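Long-range contact in fibronectin-binding protein BBK32 (Borrelia burgdorferi, PDB 6N1L), which binds fibronectin and, through its complement inhibitory domain, probably blocks the classical pathway by binding the protease C1r: residues N94-I105 and M136-I147. Numbering follows the deposited sequence.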
loop_
_atom_site.group_PDB
_atom_site.type_symbol
_atom_site.label_atom_id
_atom_site.label_comp_id
_atom_site.label_asym_id
_atom_site.label_seq_id
_atom_site.Cartn_x
_atom_site.Cartn_y
_atom_site.Cartn_z
ATOM N N ASN A 94 23.649 10.642 2.854
ATOM C CA ASN A 94 22.275 10.565 3.335
ATOM C C ASN A 94 21.337 9.995 2.275
ATOM O O ASN A 94 20.492 9.147 2.586
ATOM C CB ASN A 94 21.798 11.948 3.791
ATOM C CG ASN A 94 21.478 12.876 2.625
ATOM O OD1 ASN A 94 22.295 13.065 1.719
ATOM N ND2 ASN A 94 20.277 13.446 2.635
ATOM N N ASP A 95 21.473 10.428 1.017
ATOM C CA ASP A 95 20.536 9.959 0.010
ATOM C C ASP A 95 20.854 8.550 -0.478
ATOM O O ASP A 95 19.949 7.873 -0.972
ATOM C CB ASP A 95 20.445 10.950 -1.161
ATOM C CG ASP A 95 21.796 11.311 -1.762
ATOM O OD1 ASP A 95 22.785 10.581 -1.537
ATOM O OD2 ASP A 95 21.856 12.346 -2.468
ATOM N N THR A 96 22.096 8.069 -0.324
ATOM C CA THR A 96 22.324 6.650 -0.577
ATOM C C THR A 96 21.644 5.798 0.486
ATOM O O THR A 96 21.219 4.673 0.199
ATOM C CB THR A 96 23.821 6.317 -0.646
ATOM O OG1 THR A 96 24.480 6.760 0.548
ATOM C CG2 THR A 96 24.471 6.951 -1.877
ATOM N N HIS A 97 21.525 6.315 1.712
ATOM C CA HIS A 97 20.775 5.602 2.738
ATOM C C HIS A 97 19.296 5.512 2.369
ATOM O O HIS A 97 18.664 4.468 2.570
ATOM C CB HIS A 97 20.945 6.287 4.090
ATOM C CG HIS A 97 20.216 5.603 5.202
ATOM N ND1 HIS A 97 19.424 6.282 6.103
ATOM C CD2 HIS A 97 20.148 4.295 5.549
ATOM C CE1 HIS A 97 18.903 5.423 6.961
ATOM N NE2 HIS A 97 19.328 4.212 6.647
ATOM N N ALA A 98 18.727 6.602 1.854
ATOM C CA ALA A 98 17.359 6.549 1.342
ATOM C C ALA A 98 17.223 5.493 0.252
ATOM O O ALA A 98 16.254 4.726 0.236
ATOM C CB ALA A 98 16.942 7.917 0.816
ATOM N N LYS A 99 18.176 5.440 -0.678
ATOM C CA LYS A 99 18.121 4.408 -1.711
ATOM C C LYS A 99 18.122 3.009 -1.099
ATOM O O LYS A 99 17.399 2.113 -1.559
ATOM C CB LYS A 99 19.291 4.585 -2.684
ATOM C CG LYS A 99 19.298 3.630 -3.871
ATOM C CD LYS A 99 20.113 2.381 -3.582
ATOM C CE LYS A 99 20.462 1.643 -4.862
ATOM N NZ LYS A 99 21.338 0.471 -4.577
ATOM N N ARG A 100 18.934 2.789 -0.062
ATOM C CA ARG A 100 18.972 1.467 0.545
ATOM C C ARG A 100 17.636 1.109 1.190
ATOM O O ARG A 100 17.182 -0.037 1.098
ATOM C CB ARG A 100 20.114 1.400 1.561
ATOM C CG ARG A 100 21.482 1.439 0.888
ATOM C CD ARG A 100 22.611 1.169 1.896
ATOM N NE ARG A 100 22.794 2.293 2.813
ATOM C CZ ARG A 100 23.591 3.330 2.576
ATOM N NH1 ARG A 100 24.289 3.395 1.447
ATOM N NH2 ARG A 100 23.692 4.306 3.469
ATOM N N LYS A 101 16.987 2.075 1.839
ATOM C CA LYS A 101 15.685 1.790 2.439
ATOM C C LYS A 101 14.649 1.464 1.369
ATOM O O LYS A 101 13.833 0.557 1.543
ATOM C CB LYS A 101 15.221 2.977 3.279
ATOM C CG LYS A 101 16.078 3.245 4.513
ATOM C CD LYS A 101 15.595 4.484 5.267
ATOM C CE LYS A 101 14.192 4.297 5.835
ATOM N NZ LYS A 101 14.072 3.059 6.670
ATOM N N LEU A 102 14.680 2.193 0.253
ATOM C CA LEU A 102 13.722 1.959 -0.820
ATOM C C LEU A 102 13.894 0.574 -1.436
ATOM O O LEU A 102 12.909 -0.089 -1.767
ATOM C CB LEU A 102 13.872 3.056 -1.881
ATOM C CG LEU A 102 13.429 4.459 -1.476
ATOM C CD1 LEU A 102 13.878 5.465 -2.503
ATOM C CD2 LEU A 102 11.907 4.533 -1.349
ATOM N N GLU A 103 15.134 0.116 -1.607
ATOM C CA GLU A 103 15.332 -1.236 -2.120
ATOM C C GLU A 103 14.792 -2.281 -1.151
ATOM O O GLU A 103 14.211 -3.288 -1.574
ATOM C CB GLU A 103 16.810 -1.478 -2.412
ATOM C CG GLU A 103 17.282 -0.695 -3.604
ATOM C CD GLU A 103 18.559 -1.247 -4.215
ATOM O OE1 GLU A 103 19.562 -1.339 -3.473
ATOM O OE2 GLU A 103 18.548 -1.579 -5.431
ATOM N N ASN A 104 14.966 -2.056 0.152
ATOM C CA ASN A 104 14.394 -2.970 1.133
ATOM C C ASN A 104 12.879 -2.996 1.017
ATOM O O ASN A 104 12.255 -4.063 1.094
ATOM C CB ASN A 104 14.793 -2.554 2.545
ATOM C CG ASN A 104 16.252 -2.832 2.847
ATOM O OD1 ASN A 104 16.841 -3.763 2.304
ATOM N ND2 ASN A 104 16.836 -2.024 3.723
ATOM N N ILE A 105 12.276 -1.828 0.803
ATOM C CA ILE A 105 10.822 -1.743 0.702
ATOM C C ILE A 105 10.325 -2.406 -0.577
ATOM O O ILE A 105 9.295 -3.091 -0.574
ATOM C CB ILE A 105 10.395 -0.271 0.789
ATOM C CG1 ILE A 105 10.512 0.211 2.238
ATOM C CG2 ILE A 105 8.995 -0.041 0.184
ATOM C CD1 ILE A 105 10.568 1.701 2.369
ATOM N N MET A 136 5.369 0.107 6.405
ATOM C CA MET A 136 5.998 0.583 5.181
ATOM C C MET A 136 5.708 2.061 4.932
ATOM O O MET A 136 6.602 2.822 4.545
ATOM C CB MET A 136 5.513 -0.277 4.016
ATOM C CG MET A 136 6.127 0.061 2.676
ATOM S SD MET A 136 5.477 -1.048 1.410
ATOM C CE MET A 136 6.152 -2.611 1.962
ATOM N N ARG A 137 4.457 2.494 5.141
ATOM C CA ARG A 137 4.148 3.911 4.974
ATOM C C ARG A 137 4.987 4.770 5.912
ATOM O O ARG A 137 5.468 5.838 5.522
ATOM C CB ARG A 137 2.657 4.155 5.221
ATOM C CG ARG A 137 2.214 5.579 4.951
ATOM C CD ARG A 137 0.679 5.702 5.074
ATOM N NE ARG A 137 0.234 5.376 6.424
ATOM C CZ ARG A 137 -1.033 5.431 6.838
ATOM N NH1 ARG A 137 -2.001 5.797 6.007
ATOM N NH2 ARG A 137 -1.333 5.124 8.090
ATOM N N ASP A 138 5.167 4.315 7.155
ATOM C CA ASP A 138 6.014 5.044 8.097
ATOM C C ASP A 138 7.457 5.091 7.610
ATOM O O ASP A 138 8.102 6.147 7.657
ATOM C CB ASP A 138 5.937 4.396 9.480
ATOM C CG ASP A 138 4.615 4.685 10.191
ATOM O OD1 ASP A 138 3.851 5.552 9.716
ATOM O OD2 ASP A 138 4.355 4.035 11.225
ATOM N N SER A 139 7.972 3.965 7.109
ATOM C CA SER A 139 9.340 3.950 6.585
ATOM C C SER A 139 9.483 4.879 5.387
ATOM O O SER A 139 10.501 5.570 5.245
ATOM C CB SER A 139 9.759 2.527 6.200
ATOM O OG SER A 139 9.700 1.632 7.295
ATOM N N LEU A 140 8.481 4.907 4.504
ATOM C CA LEU A 140 8.519 5.838 3.383
ATOM C C LEU A 140 8.504 7.288 3.851
ATOM O O LEU A 140 9.117 8.150 3.212
ATOM C CB LEU A 140 7.342 5.579 2.437
ATOM C CG LEU A 140 7.394 4.240 1.691
ATOM C CD1 LEU A 140 6.077 4.000 0.949
ATOM C CD2 LEU A 140 8.574 4.195 0.712
ATOM N N LYS A 141 7.810 7.573 4.955
ATOM C CA LYS A 141 7.832 8.921 5.514
ATOM C C LYS A 141 9.229 9.282 6.012
ATOM O O LYS A 141 9.666 10.430 5.869
ATOM C CB LYS A 141 6.804 9.035 6.643
ATOM C CG LYS A 141 5.366 9.171 6.148
ATOM C CD LYS A 141 4.363 8.917 7.273
ATOM C CE LYS A 141 2.940 8.856 6.749
ATOM N NZ LYS A 141 2.437 10.193 6.319
ATOM N N GLU A 142 9.935 8.315 6.603
ATOM C CA GLU A 142 11.335 8.527 6.970
ATOM C C GLU A 142 12.184 8.849 5.747
ATOM O O GLU A 142 13.033 9.750 5.789
ATOM C CB GLU A 142 11.879 7.293 7.678
ATOM C CG GLU A 142 11.625 7.296 9.169
ATOM C CD GLU A 142 11.340 5.917 9.730
ATOM O OE1 GLU A 142 12.049 4.949 9.363
ATOM O OE2 GLU A 142 10.400 5.802 10.550
ATOM N N VAL A 143 11.979 8.109 4.651
ATOM C CA VAL A 143 12.726 8.357 3.420
ATOM C C VAL A 143 12.559 9.802 2.983
ATOM O O VAL A 143 13.531 10.477 2.618
ATOM C CB VAL A 143 12.275 7.379 2.316
ATOM C CG1 VAL A 143 12.645 7.918 0.939
ATOM C CG2 VAL A 143 12.863 5.996 2.551
ATOM N N GLN A 144 11.322 10.303 3.026
ATOM C CA GLN A 144 11.066 11.680 2.628
ATOM C C GLN A 144 11.855 12.666 3.475
ATOM O O GLN A 144 12.337 13.678 2.955
ATOM C CB GLN A 144 9.569 11.978 2.709
ATOM C CG GLN A 144 8.736 11.263 1.653
ATOM C CD GLN A 144 8.955 11.810 0.244
ATOM O OE1 GLN A 144 10.092 11.961 -0.219
ATOM N NE2 GLN A 144 7.864 12.107 -0.446
ATOM N N GLY A 145 12.013 12.385 4.767
ATOM C CA GLY A 145 12.791 13.281 5.609
ATOM C C GLY A 145 14.275 13.206 5.334
ATOM O O GLY A 145 14.986 14.216 5.416
ATOM N N ILE A 146 14.776 12.009 5.009
ATOM C CA ILE A 146 16.202 11.792 4.800
ATOM C C ILE A 146 16.724 12.588 3.610
ATOM O O ILE A 146 17.898 12.978 3.584
ATOM C CB ILE A 146 16.468 10.278 4.651
ATOM C CG1 ILE A 146 16.343 9.592 6.012
ATOM C CG2 ILE A 146 17.836 10.004 4.039
ATOM C CD1 ILE A 146 16.566 8.097 5.977
ATOM N N ILE A 147 15.876 12.862 2.619
ATOM C CA ILE A 147 16.313 13.545 1.412
ATOM C C ILE A 147 15.808 14.981 1.305
ATOM O O ILE A 147 16.403 15.771 0.558
ATOM C CB ILE A 147 15.915 12.757 0.147
ATOM C CG1 ILE A 147 14.397 12.612 0.074
ATOM C CG2 ILE A 147 16.596 11.407 0.120
ATOM C CD1 ILE A 147 13.871 12.402 -1.326
HETATM O O HOH W 1 12.170 2.158 8.999
#
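Ile105 packs its CD1 against Leu140 CD2 at 3.6 Å and its CG2 against Met136 CG, joining two antiparallel neighbours of an all-helical bundle, helices 93-117 and 122-147. The short segments run at 163° to each other with their axes 8.9 Å apart. On the inner side the packing is tight and apolar: the CD2 methyls of Leu102 and Leu140 meet at 3.9 Å, their side chains crossing at about a right angle, and Val143 CG1 lies close to the same Leu102 methyl. Helix 66-87 touches both leucines, through Val84 and Ile80, and helix 9-44 reaches Leu140 with Ile24 and Ile27. Toward the C-terminal end of 122-147 the small Ala98 lets the backbones draw together; its CB touches Ile146 CG2, and Ala98 CB to Ile147 CG2 is 3.6 Å. Ile146 is a knob in the hole formed by Asn94, His97, Ala98 and Lys101, and its CD1 comes obliquely to the imidazole of His97.

The outer flank is polar and looser. Lys101 fits among Ser139, Glu142, Val143 and Ile146, its aliphatic part sliding past Val143 and its CD above one face of the His97 ring, offset toward the rim. Bends at chi3 and chi4 curl the amine toward Glu142, yet Lys101 NZ to Glu142 OE1 is a long salt bridge of 3.9 Å. A water closes that gap, accepting from Lys101 NZ, donating to Glu142 OE1 and also bonding Ser139 OG. At the exposed end, Asn94 ND2 donates to the carbonyl O of Ile146 at 2.6 Å, short but bent, with an N-H...O angle of 137°.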